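Local coordinates for adhesin (Streptococcus sanguinis SK1 = NCTC 7863, PDB 6VS7), which probably binds sialylated host glycans through its Siglec-like domains and so helps the streptococcus adhere to host surfaces, at residues S32-R37 / S65-A70; I39-E44 / T110-K115; N251-L256 / Y297-R302. All blocks are in the same frame, centred on the assembly; numbering follows the deposited sequence.

Contact 1 of 3, residues S32-R37 / S65-A70; sequences SGRVNR and SVPGNA
The carboxamide of N69 reaches across to the backbone of V35 and grips it at both polar atoms, fastening a type II beta turn (V66 to N69) to the chain around V35, which leads into strand 35-41 in a Siglec-like domain of the E-set clan. N69 OD1 receives V35 N at 2.9 Å, in the carbonyl plane and on a lone pair, while N69 ND2 gives a nearly straight bond (173°) to V35 O at 3.1 Å. The side chain thus bonds to V35 much as the backbone of a neighbouring strand would. Its chi1 of 72° swings the amide toward V35, and the two bonds there, with a further one from ND2 to N63 O, fix its rotation and position. V35 O also accepts S65 N, so two donors share that carbonyl. Just after the turn A70 N bonds to G33 O from well above the carbonyl plane, and A70 CB rests against V35 CG2, with L76 of strand 76-83 touching both residues. A water accepts from G68 N and donates to S32 O, bridging the two loops.

Further out, the extended chain of R34 runs alongside the backbone of S65 and V66 and past the P67 ring. One face of its guanidinium lies over S65 O, where NH2 is close but badly angled for a bond. N36, part of a classic beta bulge with R37 opposite E103, steadies that chain: R34 NE donates to N36 OD1 at 2.7 Å, and the same oxygen stands 3.1 Å from S65 CB.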
ATOM      1  N   SER A  32     -40.808 -15.347  42.702  1.00 34.56           N
ATOM      2  CA  SER A  32     -41.841 -14.352  42.576  1.00 34.50           C
ATOM      3  C   SER A  32     -41.787 -13.474  41.319  1.00 34.02           C
ATOM      4  O   SER A  32     -42.775 -12.898  40.950  1.00 32.97           O
ATOM      5  CB  SER A  32     -41.774 -13.440  43.760  1.00 33.95           C
ATOM      6  OG  SER A  32     -40.651 -12.619  43.685  1.00 35.19           O
ATOM      7  N   GLY A  33     -40.615 -13.351  40.717  1.00 32.45           N
ATOM      8  CA  GLY A  33     -40.374 -12.546  39.573  1.00 31.73           C
ATOM      9  C   GLY A  33     -40.074 -11.139  39.991  1.00 30.95           C
ATOM     10  O   GLY A  33     -39.997 -10.302  39.178  1.00 30.56           O
ATOM     11  N   ARG A  34     -39.939 -10.917  41.276  1.00 29.55           N
ATOM     12  CA  ARG A  34     -39.624  -9.602  41.780  1.00 32.75           C
ATOM     13  C   ARG A  34     -38.513  -9.490  42.813  1.00 31.34           C
ATOM     14  O   ARG A  34     -38.534 -10.158  43.795  1.00 32.88           O
ATOM     15  CB  ARG A  34     -40.873  -8.917  42.340  1.00 35.11           C
ATOM     16  CG  ARG A  34     -40.607  -7.561  42.960  1.00 33.89           C
ATOM     17  CD  ARG A  34     -41.848  -6.852  43.393  1.00 36.34           C
ATOM     18  NE  ARG A  34     -41.616  -5.575  44.005  1.00 35.75           N
ATOM     19  CZ  ARG A  34     -42.565  -4.710  44.256  1.00 38.49           C
ATOM     20  NH1 ARG A  34     -43.784  -4.986  43.971  1.00 38.10           N
ATOM     21  NH2 ARG A  34     -42.293  -3.576  44.805  1.00 39.24           N
ATOM     22  N   VAL A  35     -37.570  -8.609  42.547  1.00 30.40           N
ATOM     23  CA  VAL A  35     -36.503  -8.308  43.474  1.00 29.19           C
ATOM     24  C   VAL A  35     -36.567  -6.835  43.832  1.00 30.24           C
ATOM     25  O   VAL A  35     -36.612  -6.004  42.991  1.00 28.98           O
ATOM     26  CB  VAL A  35     -35.115  -8.694  42.953  1.00 29.22           C
ATOM     27  CG1 VAL A  35     -34.014  -8.012  43.739  1.00 23.72           C
ATOM     28  CG2 VAL A  35     -34.987 -10.184  42.927  1.00 29.48           C
ATOM     29  N   ASN A  36     -36.573  -6.554  45.108  1.00 29.84           N
ATOM     30  CA  ASN A  36     -36.673  -5.197  45.581  1.00 30.84           C
ATOM     31  C   ASN A  36     -35.389  -4.430  45.862  1.00 31.24           C
ATOM     32  O   ASN A  36     -35.379  -3.249  45.838  1.00 31.75           O
ATOM     33  CB  ASN A  36     -37.512  -5.132  46.840  1.00 33.12           C
ATOM     34  CG  ASN A  36     -39.001  -5.331  46.582  1.00 35.02           C
ATOM     35  OD1 ASN A  36     -39.417  -5.679  45.521  1.00 33.33           O
ATOM     36  ND2 ASN A  36     -39.774  -5.082  47.577  1.00 34.22           N
ATOM     37  N   ARG A  37     -34.351  -5.128  46.267  0.59 30.01           N
ATOM     38  CA  ARG A  37     -33.092  -4.471  46.595  0.59 31.21           C
ATOM     39  C   ARG A  37     -31.944  -5.311  46.070  0.59 29.97           C
ATOM     40  O   ARG A  37     -32.033  -6.537  46.021  0.59 29.39           O
ATOM     41  CB  ARG A  37     -32.926  -4.262  48.107  0.59 32.83           C
ATOM     42  CG  ARG A  37     -34.052  -3.479  48.767  0.59 34.37           C
ATOM     43  CD  ARG A  37     -33.866  -3.451  50.265  0.59 35.53           C
ATOM     44  NE  ARG A  37     -32.816  -2.517  50.673  0.59 36.68           N
ATOM     45  CZ  ARG A  37     -31.991  -2.734  51.694  0.59 37.16           C
ATOM     46  NH1 ARG A  37     -31.065  -1.836  52.004  0.59 38.09           N
ATOM     47  NH2 ARG A  37     -32.075  -3.870  52.382  0.59 37.66           N
ATOM     48  N   SER A  65     -37.575  -3.200  42.436  1.00 35.29           N
ATOM     49  CA  SER A  65     -38.885  -3.419  42.968  1.00 34.37           C
ATOM     50  C   SER A  65     -40.085  -3.096  42.089  1.00 35.80           C
ATOM     51  O   SER A  65     -40.858  -2.271  42.396  1.00 34.23           O
ATOM     52  CB  SER A  65     -39.028  -2.849  44.360  1.00 39.16           C
ATOM     53  OG  SER A  65     -39.108  -1.509  44.316  1.00 39.46           O
ATOM     54  N   VAL A  66     -40.160  -3.783  40.977  1.00 34.18           N
ATOM     55  CA  VAL A  66     -41.264  -3.740  40.086  1.00 34.43           C
ATOM     56  C   VAL A  66     -41.605  -5.196  39.771  1.00 33.03           C
ATOM     57  O   VAL A  66     -40.753  -6.041  39.763  1.00 30.00           O
ATOM     58  CB  VAL A  66     -41.033  -2.916  38.800  1.00 36.04           C
ATOM     59  CG1 VAL A  66     -40.542  -1.513  39.077  1.00 35.70           C
ATOM     60  CG2 VAL A  66     -40.170  -3.655  37.842  1.00 32.92           C
ATOM     61  N   PRO A  67     -42.890  -5.482  39.567  1.00 33.39           N
ATOM     62  CA  PRO A  67     -43.275  -6.872  39.289  1.00 33.89           C
ATOM     63  C   PRO A  67     -42.732  -7.363  37.955  1.00 30.54           C
ATOM     64  O   PRO A  67     -42.680  -6.626  36.961  1.00 27.80           O
ATOM     65  CB  PRO A  67     -44.811  -6.815  39.277  1.00 35.00           C
ATOM     66  CG  PRO A  67     -45.142  -5.588  40.086  1.00 36.81           C
ATOM     67  CD  PRO A  67     -44.060  -4.613  39.762  1.00 37.29           C
ATOM     68  N   GLY A  68     -42.336  -8.635  37.943  1.00 27.70           N
ATOM     69  CA  GLY A  68     -41.780  -9.232  36.748  1.00 29.53           C
ATOM     70  C   GLY A  68     -40.379  -8.784  36.388  1.00 27.24           C
ATOM     71  O   GLY A  68     -39.919  -9.097  35.285  1.00 26.44           O
ATOM     72  N   ASN A  69     -39.682  -8.077  37.288  1.00 27.23           N
ATOM     73  CA  ASN A  69     -38.367  -7.521  36.973  1.00 30.25           C
ATOM     74  C   ASN A  69     -37.220  -8.516  37.108  1.00 29.56           C
ATOM     75  O   ASN A  69     -36.082  -8.147  36.792  1.00 32.26           O
ATOM     76  CB  ASN A  69     -38.068  -6.285  37.843  1.00 28.94           C
ATOM     77  CG  ASN A  69     -37.777  -6.617  39.307  1.00 28.31           C
ATOM     78  OD1 ASN A  69     -37.850  -7.769  39.739  1.00 28.63           O
ATOM     79  ND2 ASN A  69     -37.457  -5.586  40.081  1.00 30.42           N
ATOM     80  N   ALA A  70     -37.477  -9.766  37.555  1.00 29.35           N
ATOM     81  CA  ALA A  70     -36.406 -10.700  37.941  1.00 30.45           C
ATOM     82  C   ALA A  70     -36.794 -12.157  37.629  1.00 31.03           C
ATOM     83  O   ALA A  70     -36.982 -12.992  38.520  1.00 30.44           O
ATOM     84  CB  ALA A  70     -36.060 -10.528  39.423  1.00 29.44           C
TER
HETATM   85  O   HOH W   1     -43.261 -10.255  39.966  1.00 33.67           O

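Contact 2 of 3, residues I39-E44 / T110-K115; sequences IVRNIE and TALVDK
I43 and L112 meet at a slant through their methyl ends, with I43 CD1 3.5 Å from L112 CD1 and a little farther from CD2, at the surface of the first Siglec-like domain, beside the mixed sheet that holds strands 35-41 and 95-104. In I43, CG1 lies anti to the backbone N (chi1 178°) and so heads for the 110-115 segment, and the bend at chi2 (68°) places CD1 at L112. D114 crosses the isoleucine at about a right angle: I43 CD1 touches D114 CA at 3.6 Å, while CG1 passes the carboxylate with D114 OD1 at 3.7 Å.

L112 also faces R41. Its CD1 stands 4.0 Å above one face of the R41 guanidinium, displaced toward the rim of the group, near NH1. The arginine chain bends at chi2 and chi3 so that NH1 makes a weak bond to N42 O and NH2 is tied to A46 O, which helps to hold the flat group against the leucine methyl. Y99 of strand 95-104 is touched by I43, L112 and D114, and its hydroxyl bonds to K115 N.

No hydrogen bond or salt bridge joins the two segments; they are held by van der Waals contacts of methyl and methylene groups, one over the guanidinium face and one beside a carboxylate oxygen, while the charge of R41 is directed into carbonyl oxygens on its own side of the contact.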
ATOM      1  N   ILE A  39     -27.702  -4.975  46.645  1.00 27.67           N
ATOM      2  CA  ILE A  39     -26.702  -4.216  47.327  1.00 28.43           C
ATOM      3  C   ILE A  39     -25.264  -4.677  47.110  1.00 27.95           C
ATOM      4  O   ILE A  39     -25.031  -5.836  46.971  1.00 28.60           O
ATOM      5  CB  ILE A  39     -27.063  -4.334  48.797  1.00 28.38           C
ATOM      6  CG1 ILE A  39     -28.313  -3.552  49.103  1.00 33.70           C
ATOM      7  CG2 ILE A  39     -26.006  -3.884  49.737  1.00 30.82           C
ATOM      8  CD1 ILE A  39     -29.070  -4.103  50.274  1.00 38.08           C
ATOM      9  N   VAL A  40     -24.336  -3.743  46.999  1.00 24.15           N
ATOM     10  CA  VAL A  40     -22.912  -4.023  46.911  1.00 24.92           C
ATOM     11  C   VAL A  40     -22.236  -3.335  48.068  1.00 25.48           C
ATOM     12  O   VAL A  40     -22.320  -2.169  48.193  1.00 26.40           O
ATOM     13  CB  VAL A  40     -22.312  -3.538  45.592  1.00 26.74           C
ATOM     14  CG1 VAL A  40     -20.896  -4.026  45.436  1.00 24.16           C
ATOM     15  CG2 VAL A  40     -23.178  -3.958  44.452  1.00 24.37           C
ATOM     16  N   ARG A  41     -21.588  -4.086  48.907  1.00 23.38           N
ATOM     17  CA  ARG A  41     -20.941  -3.557  50.059  1.00 26.99           C
ATOM     18  C   ARG A  41     -19.675  -4.224  50.500  1.00 25.50           C
ATOM     19  O   ARG A  41     -19.361  -5.274  50.078  1.00 24.71           O
ATOM     20  CB  ARG A  41     -21.891  -3.624  51.234  1.00 26.32           C
ATOM     21  CG  ARG A  41     -22.591  -4.944  51.423  1.00 28.70           C
ATOM     22  CD  ARG A  41     -22.297  -5.543  52.752  1.00 30.91           C
ATOM     23  NE  ARG A  41     -23.279  -5.467  53.762  1.00 33.36           N
ATOM     24  CZ  ARG A  41     -23.101  -5.502  55.076  1.00 33.28           C
ATOM     25  NH1 ARG A  41     -21.947  -5.563  55.663  1.00 30.87           N
ATOM     26  NH2 ARG A  41     -24.148  -5.469  55.789  1.00 29.36           N
ATOM     27  N   ASN A  42     -18.988  -3.557  51.397  1.00 27.66           N
ATOM     28  CA  ASN A  42     -17.813  -4.059  52.064  1.00 28.47           C
ATOM     29  C   ASN A  42     -18.250  -5.125  53.069  1.00 27.88           C
ATOM     30  O   ASN A  42     -19.272  -5.078  53.563  1.00 26.36           O
ATOM     31  CB  ASN A  42     -17.156  -2.959  52.849  1.00 26.78           C
ATOM     32  CG  ASN A  42     -16.347  -2.052  52.007  1.00 29.07           C
ATOM     33  OD1 ASN A  42     -16.453  -2.055  50.840  1.00 28.11           O
ATOM     34  ND2 ASN A  42     -15.526  -1.291  52.623  1.00 29.13           N
ATOM     35  N   ILE A  43     -17.425  -6.037  53.433  1.00 25.32           N
ATOM     36  CA  ILE A  43     -17.856  -7.088  54.352  1.00 26.05           C
ATOM     37  C   ILE A  43     -18.147  -6.519  55.739  1.00 29.24           C
ATOM     38  O   ILE A  43     -19.151  -6.868  56.369  1.00 29.07           O
ATOM     39  CB  ILE A  43     -16.825  -8.228  54.413  1.00 26.57           C
ATOM     40  CG1 ILE A  43     -17.280  -9.300  55.415  1.00 27.35           C
ATOM     41  CG2 ILE A  43     -15.448  -7.692  54.747  1.00 28.88           C
ATOM     42  CD1 ILE A  43     -18.514 -10.074  54.966  1.00 27.66           C
ATOM     43  N   GLU A  44     -17.287  -5.657  56.240  1.00 31.81           N
ATOM     44  CA  GLU A  44     -17.447  -5.113  57.578  1.00 37.73           C
ATOM     45  C   GLU A  44     -18.679  -4.260  57.769  1.00 37.37           C
ATOM     46  O   GLU A  44     -19.081  -3.575  56.897  1.00 33.31           O
ATOM     47  CB  GLU A  44     -16.216  -4.333  58.025  1.00 41.34           C
ATOM     48  CG  GLU A  44     -16.340  -3.753  59.446  1.00 62.96           C
ATOM     49  CD  GLU A  44     -15.801  -4.600  60.651  1.00 71.61           C
ATOM     50  OE1 GLU A  44     -15.114  -5.637  60.458  1.00 74.97           O
ATOM     51  OE2 GLU A  44     -16.071  -4.200  61.813  1.00 63.35           O
ATOM     52  N   THR A 110     -30.386 -12.348  50.782  1.00 28.85           N
ATOM     53  CA  THR A 110     -29.339 -13.366  50.756  1.00 29.55           C
ATOM     54  C   THR A 110     -28.392 -13.180  51.942  1.00 29.10           C
ATOM     55  O   THR A 110     -28.118 -12.053  52.377  1.00 25.74           O
ATOM     56  CB  THR A 110     -28.549 -13.303  49.448  1.00 29.51           C
ATOM     57  OG1 THR A 110     -28.110 -11.963  49.219  1.00 25.24           O
ATOM     58  CG2 THR A 110     -29.390 -13.778  48.250  1.00 28.76           C
ATOM     59  N   ALA A 111     -27.898 -14.296  52.471  1.00 27.63           N
ATOM     60  CA  ALA A 111     -27.007 -14.242  53.624  1.00 31.63           C
ATOM     61  C   ALA A 111     -25.650 -13.656  53.240  1.00 29.61           C
ATOM     62  O   ALA A 111     -25.215 -13.731  52.086  1.00 28.57           O
ATOM     63  CB  ALA A 111     -26.809 -15.632  54.222  1.00 32.34           C
ATOM     64  N   LEU A 112     -24.988 -13.078  54.230  1.00 28.81           N
ATOM     65  CA  LEU A 112     -23.697 -12.411  54.099  1.00 28.34           C
ATOM     66  C   LEU A 112     -22.719 -13.217  54.937  1.00 29.61           C
ATOM     67  O   LEU A 112     -22.772 -13.174  56.169  1.00 26.34           O
ATOM     68  CB  LEU A 112     -23.788 -10.969  54.592  1.00 25.84           C
ATOM     69  CG  LEU A 112     -22.814  -9.807  54.362  1.00 26.27           C
ATOM     70  CD1 LEU A 112     -21.933  -9.591  55.561  1.00 31.71           C
ATOM     71  CD2 LEU A 112     -21.996  -9.918  53.051  1.00 23.81           C
ATOM     72  N   VAL A 113     -21.858 -13.979  54.276  1.00 27.90           N
ATOM     73  CA  VAL A 113     -20.872 -14.814  54.953  1.00 28.52           C
ATOM     74  C   VAL A 113     -19.492 -14.426  54.446  1.00 29.21           C
ATOM     75  O   VAL A 113     -19.193 -14.610  53.258  1.00 25.59           O
ATOM     76  CB  VAL A 113     -21.127 -16.310  54.715  1.00 28.77           C
ATOM     77  CG1 VAL A 113     -20.131 -17.131  55.530  1.00 32.02           C
ATOM     78  CG2 VAL A 113     -22.575 -16.680  55.052  1.00 30.57           C
ATOM     79  N   ASP A 114     -18.651 -13.914  55.348  1.00 28.72           N
ATOM     80  CA  ASP A 114     -17.305 -13.482  54.972  1.00 29.99           C
ATOM     81  C   ASP A 114     -16.592 -14.599  54.225  1.00 28.48           C
ATOM     82  O   ASP A 114     -16.563 -15.747  54.677  1.00 27.23           O
ATOM     83  CB  ASP A 114     -16.500 -13.074  56.221  1.00 27.54           C
ATOM     84  CG  ASP A 114     -15.111 -12.505  55.889  1.00 30.72           C
ATOM     85  OD1 ASP A 114     -14.872 -12.039  54.753  1.00 30.73           O
ATOM     86  OD2 ASP A 114     -14.241 -12.524  56.781  1.00 34.59           O
ATOM     87  N   LYS A 115     -16.067 -14.265  53.048  1.00 27.44           N
ATOM     88  CA  LYS A 115     -15.285 -15.173  52.217  1.00 29.60           C
ATOM     89  C   LYS A 115     -16.103 -16.326  51.649  1.00 28.98           C
ATOM     90  O   LYS A 115     -15.524 -17.249  51.056  1.00 29.02           O
ATOM     91  CB  LYS A 115     -14.078 -15.732  52.982  1.00 29.21           C
ATOM     92  CG  LYS A 115     -13.003 -14.686  53.330  1.00 31.75           C
ATOM     93  CD  LYS A 115     -11.731 -15.396  53.766  1.00 31.93           C
ATOM     94  CE  LYS A 115     -10.651 -14.446  54.191  1.00 35.80           C
ATOM     95  NZ  LYS A 115      -9.666 -15.202  55.011  1.00 39.77           N
TER

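Contact 3 of 3, residues N251-L256 / Y297-R302; sequences NTLLGL and YTFKVR
Helix 244-255 packs against strand 296-305 of the mixed sheet in the second Siglec-like domain, the two segments running at 122° with their axes 10.3 Å apart. Y297 takes the largest share of the contact, touching three residues on the helix side and projecting its ring toward the last turn of the helix. L256 CD1 comes from the opposite direction and meets the ring at its edge, in its plane, 3.7 Å from Y297 CE2. T252 crosses at about a right angle and brings CG2 to 3.4 Å from Y297 OH; that methyl lies anti to the backbone N (chi1 -62° for OG1), leaving OG1 to bond S248 O within the helix. L253 divides its branches between the two aromatics: CD2 lies 3.7 Å from Y297 CD2, whereas CG approaches F299 CZ at 3.5 Å, with CD1 close behind. The interface is entirely apolar apart from the phenol oxygen.

Each ring also packs on the adjacent strand 314-321, Y297 edge-to-face with F320 and F299 stacked with F316. L253 also touches I318 of that strand and F260 of strand 259-261, so it links the helix to strands of both sheets.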
ATOM      1  N   ASN A 251      23.171  13.829 -21.543  1.00 35.19           N
ATOM      2  CA  ASN A 251      23.015  15.203 -22.005  1.00 35.10           C
ATOM      3  C   ASN A 251      22.718  15.273 -23.503  1.00 33.56           C
ATOM      4  O   ASN A 251      22.020  16.193 -23.947  1.00 33.43           O
ATOM      5  CB  ASN A 251      24.260  16.010 -21.628  1.00 34.88           C
ATOM      6  CG  ASN A 251      24.362  16.231 -20.118  1.00 37.23           C
ATOM      7  OD1 ASN A 251      25.331  15.827 -19.474  1.00 44.02           O
ATOM      8  ND2 ASN A 251      23.344  16.861 -19.546  1.00 33.37           N
ATOM      9  N   THR A 252      23.214  14.315 -24.291  1.00 34.33           N
ATOM     10  CA  THR A 252      22.846  14.254 -25.707  1.00 35.05           C
ATOM     11  C   THR A 252      21.333  14.089 -25.878  1.00 32.56           C
ATOM     12  O   THR A 252      20.704  14.813 -26.662  1.00 29.38           O
ATOM     13  CB  THR A 252      23.586  13.105 -26.390  1.00 36.07           C
ATOM     14  OG1 THR A 252      25.004  13.325 -26.323  1.00 36.47           O
ATOM     15  CG2 THR A 252      23.161  12.999 -27.838  1.00 37.10           C
ATOM     16  N   LEU A 253      20.735  13.140 -25.142  1.00 29.01           N
ATOM     17  CA  LEU A 253      19.283  12.931 -25.193  1.00 30.55           C
ATOM     18  C   LEU A 253      18.525  14.191 -24.798  1.00 29.83           C
ATOM     19  O   LEU A 253      17.549  14.564 -25.454  1.00 28.19           O
ATOM     20  CB  LEU A 253      18.875  11.779 -24.269  1.00 29.21           C
ATOM     21  CG  LEU A 253      18.316  10.423 -24.734  1.00 29.23           C
ATOM     22  CD1 LEU A 253      17.199   9.951 -23.776  1.00 27.38           C
ATOM     23  CD2 LEU A 253      17.850  10.374 -26.180  1.00 28.38           C
ATOM     24  N   LEU A 254      18.944  14.850 -23.710  1.00 30.89           N
ATOM     25  CA  LEU A 254      18.278  16.079 -23.291  1.00 30.19           C
ATOM     26  C   LEU A 254      18.327  17.129 -24.389  1.00 32.19           C
ATOM     27  O   LEU A 254      17.365  17.880 -24.590  1.00 30.90           O
ATOM     28  CB  LEU A 254      18.918  16.624 -22.017  1.00 30.27           C
ATOM     29  CG  LEU A 254      18.744  15.851 -20.713  1.00 31.15           C
ATOM     30  CD1 LEU A 254      19.514  16.534 -19.616  1.00 29.80           C
ATOM     31  CD2 LEU A 254      17.268  15.744 -20.335  1.00 30.60           C
ATOM     32  N   GLY A 255      19.445  17.198 -25.110  1.00 30.70           N
ATOM     33  CA  GLY A 255      19.583  18.148 -26.191  1.00 31.77           C
ATOM     34  C   GLY A 255      18.696  17.850 -27.372  1.00 32.21           C
ATOM     35  O   GLY A 255      18.357  18.772 -28.125  1.00 29.24           O
ATOM     36  N   LEU A 256      18.312  16.583 -27.557  1.00 28.99           N
ATOM     37  CA  LEU A 256      17.327  16.228 -28.572  1.00 30.77           C
ATOM     38  C   LEU A 256      15.910  16.577 -28.145  1.00 29.40           C
ATOM     39  O   LEU A 256      14.971  16.348 -28.914  1.00 30.62           O
ATOM     40  CB  LEU A 256      17.398  14.733 -28.899  1.00 28.48           C
ATOM     41  CG  LEU A 256      18.644  14.191 -29.580  1.00 29.12           C
ATOM     42  CD1 LEU A 256      18.516  12.681 -29.736  1.00 30.65           C
ATOM     43  CD2 LEU A 256      18.809  14.843 -30.922  1.00 28.68           C
ATOM     44  N   TYR A 297      21.849   4.761 -28.368  1.00 35.94           N
ATOM     45  CA  TYR A 297      22.418   5.476 -27.236  1.00 35.48           C
ATOM     46  C   TYR A 297      22.477   4.501 -26.072  1.00 35.70           C
ATOM     47  O   TYR A 297      21.493   3.800 -25.789  1.00 31.35           O
ATOM     48  CB  TYR A 297      21.594   6.705 -26.853  1.00 35.84           C
ATOM     49  CG  TYR A 297      21.680   7.882 -27.791  1.00 37.18           C
ATOM     50  CD1 TYR A 297      22.876   8.240 -28.406  1.00 39.12           C
ATOM     51  CD2 TYR A 297      20.550   8.642 -28.060  1.00 37.40           C
ATOM     52  CE1 TYR A 297      22.939   9.340 -29.270  1.00 38.56           C
ATOM     53  CE2 TYR A 297      20.598   9.732 -28.903  1.00 34.85           C
ATOM     54  CZ  TYR A 297      21.790  10.078 -29.509  1.00 39.38           C
ATOM     55  OH  TYR A 297      21.811  11.167 -30.353  1.00 38.41           O
ATOM     56  N   THR A 298      23.632   4.440 -25.418  1.00 34.74           N
ATOM     57  CA  THR A 298      23.871   3.540 -24.302  1.00 35.27           C
ATOM     58  C   THR A 298      24.015   4.369 -23.031  1.00 34.98           C
ATOM     59  O   THR A 298      24.844   5.282 -22.979  1.00 34.90           O
ATOM     60  CB  THR A 298      25.136   2.702 -24.546  1.00 38.76           C
ATOM     61  OG1 THR A 298      24.953   1.866 -25.698  1.00 37.85           O
ATOM     62  CG2 THR A 298      25.429   1.831 -23.356  1.00 35.42           C
ATOM     63  N   PHE A 299      23.208   4.058 -22.015  1.00 35.27           N
ATOM     64  CA  PHE A 299      23.136   4.851 -20.797  1.00 33.99           C
ATOM     65  C   PHE A 299      23.592   4.036 -19.597  1.00 34.45           C
ATOM     66  O   PHE A 299      23.670   2.811 -19.652  1.00 35.28           O
ATOM     67  CB  PHE A 299      21.708   5.354 -20.545  1.00 33.82           C
ATOM     68  CG  PHE A 299      21.130   6.104 -21.691  1.00 34.12           C
ATOM     69  CD1 PHE A 299      20.444   5.436 -22.700  1.00 31.97           C
ATOM     70  CD2 PHE A 299      21.293   7.472 -21.786  1.00 31.21           C
ATOM     71  CE1 PHE A 299      19.920   6.118 -23.771  1.00 31.46           C
ATOM     72  CE2 PHE A 299      20.767   8.169 -22.859  1.00 34.31           C
ATOM     73  CZ  PHE A 299      20.080   7.486 -23.861  1.00 32.17           C
ATOM     74  N   LYS A 300      23.885   4.746 -18.501  1.00 36.16           N
ATOM     75  CA  LYS A 300      24.192   4.153 -17.205  1.00 38.47           C
ATOM     76  C   LYS A 300      23.404   4.903 -16.144  1.00 35.22           C
ATOM     77  O   LYS A 300      23.424   6.137 -16.113  1.00 35.35           O
ATOM     78  CB  LYS A 300      25.690   4.230 -16.877  1.00 40.30           C
ATOM     79  CG  LYS A 300      26.626   3.773 -17.980  1.00 46.45           C
ATOM     80  CD  LYS A 300      26.859   2.275 -17.927  1.00 48.84           C
ATOM     81  CE  LYS A 300      28.353   1.947 -17.970  1.00 55.03           C
ATOM     82  NZ  LYS A 300      28.603   0.466 -17.981  1.00 60.34           N
ATOM     83  N   VAL A 301      22.730   4.170 -15.266  1.00 35.07           N
ATOM     84  CA  VAL A 301      21.887   4.765 -14.235  1.00 32.56           C
ATOM     85  C   VAL A 301      22.265   4.192 -12.870  1.00 33.16           C
ATOM     86  O   VAL A 301      22.558   2.998 -12.747  1.00 33.70           O
ATOM     87  CB  VAL A 301      20.389   4.536 -14.546  1.00 30.98           C
ATOM     88  CG1 VAL A 301      20.050   3.042 -14.576  1.00 31.03           C
ATOM     89  CG2 VAL A 301      19.502   5.288 -13.560  1.00 29.06           C
ATOM     90  N   ARG A 302      22.297   5.055 -11.855  1.00 31.94           N
ATOM     91  CA  ARG A 302      22.450   4.654 -10.462  1.00 33.94           C
ATOM     92  C   ARG A 302      21.294   5.216  -9.646  1.00 30.26           C
ATOM     93  O   ARG A 302      20.759   6.285  -9.957  1.00 31.61           O
ATOM     94  CB  ARG A 302      23.773   5.154  -9.858  1.00 36.17           C
ATOM     95  CG  ARG A 302      24.989   4.953 -10.727  1.00 42.26           C
ATOM     96  CD  ARG A 302      26.265   5.068  -9.895  1.00 47.98           C
ATOM     97  NE  ARG A 302      26.456   6.400  -9.323  1.00 53.30           N
ATOM     98  CZ  ARG A 302      27.527   7.160  -9.539  1.00 54.87           C
ATOM     99  NH1 ARG A 302      28.510   6.721 -10.311  1.00 57.39           N
ATOM    100  NH2 ARG A 302      27.621   8.357  -8.974  1.00 55.48           N
TER

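Contacts 1 and 2 lie at successive positions along strand 35-41, their centres 21 Å apart, and fasten it towards opposite ends to different loops of the first Siglec-like domain. Contact 3 belongs to the second such domain, on the other side of the chain's centre, about 70 Å or more away at the nearest atoms. Chemistry follows place: contact 1, partly buried, is built mainly on backbone groups and one carboxamide; contact 2, at the surface, depends on methyl contacts and an arginine face; contact 3, partly buried, joins helix to sheet through leucines and aromatic rings. Unlike contact 1, neither contact 2 nor contact 3 has a hydrogen bond between its segments.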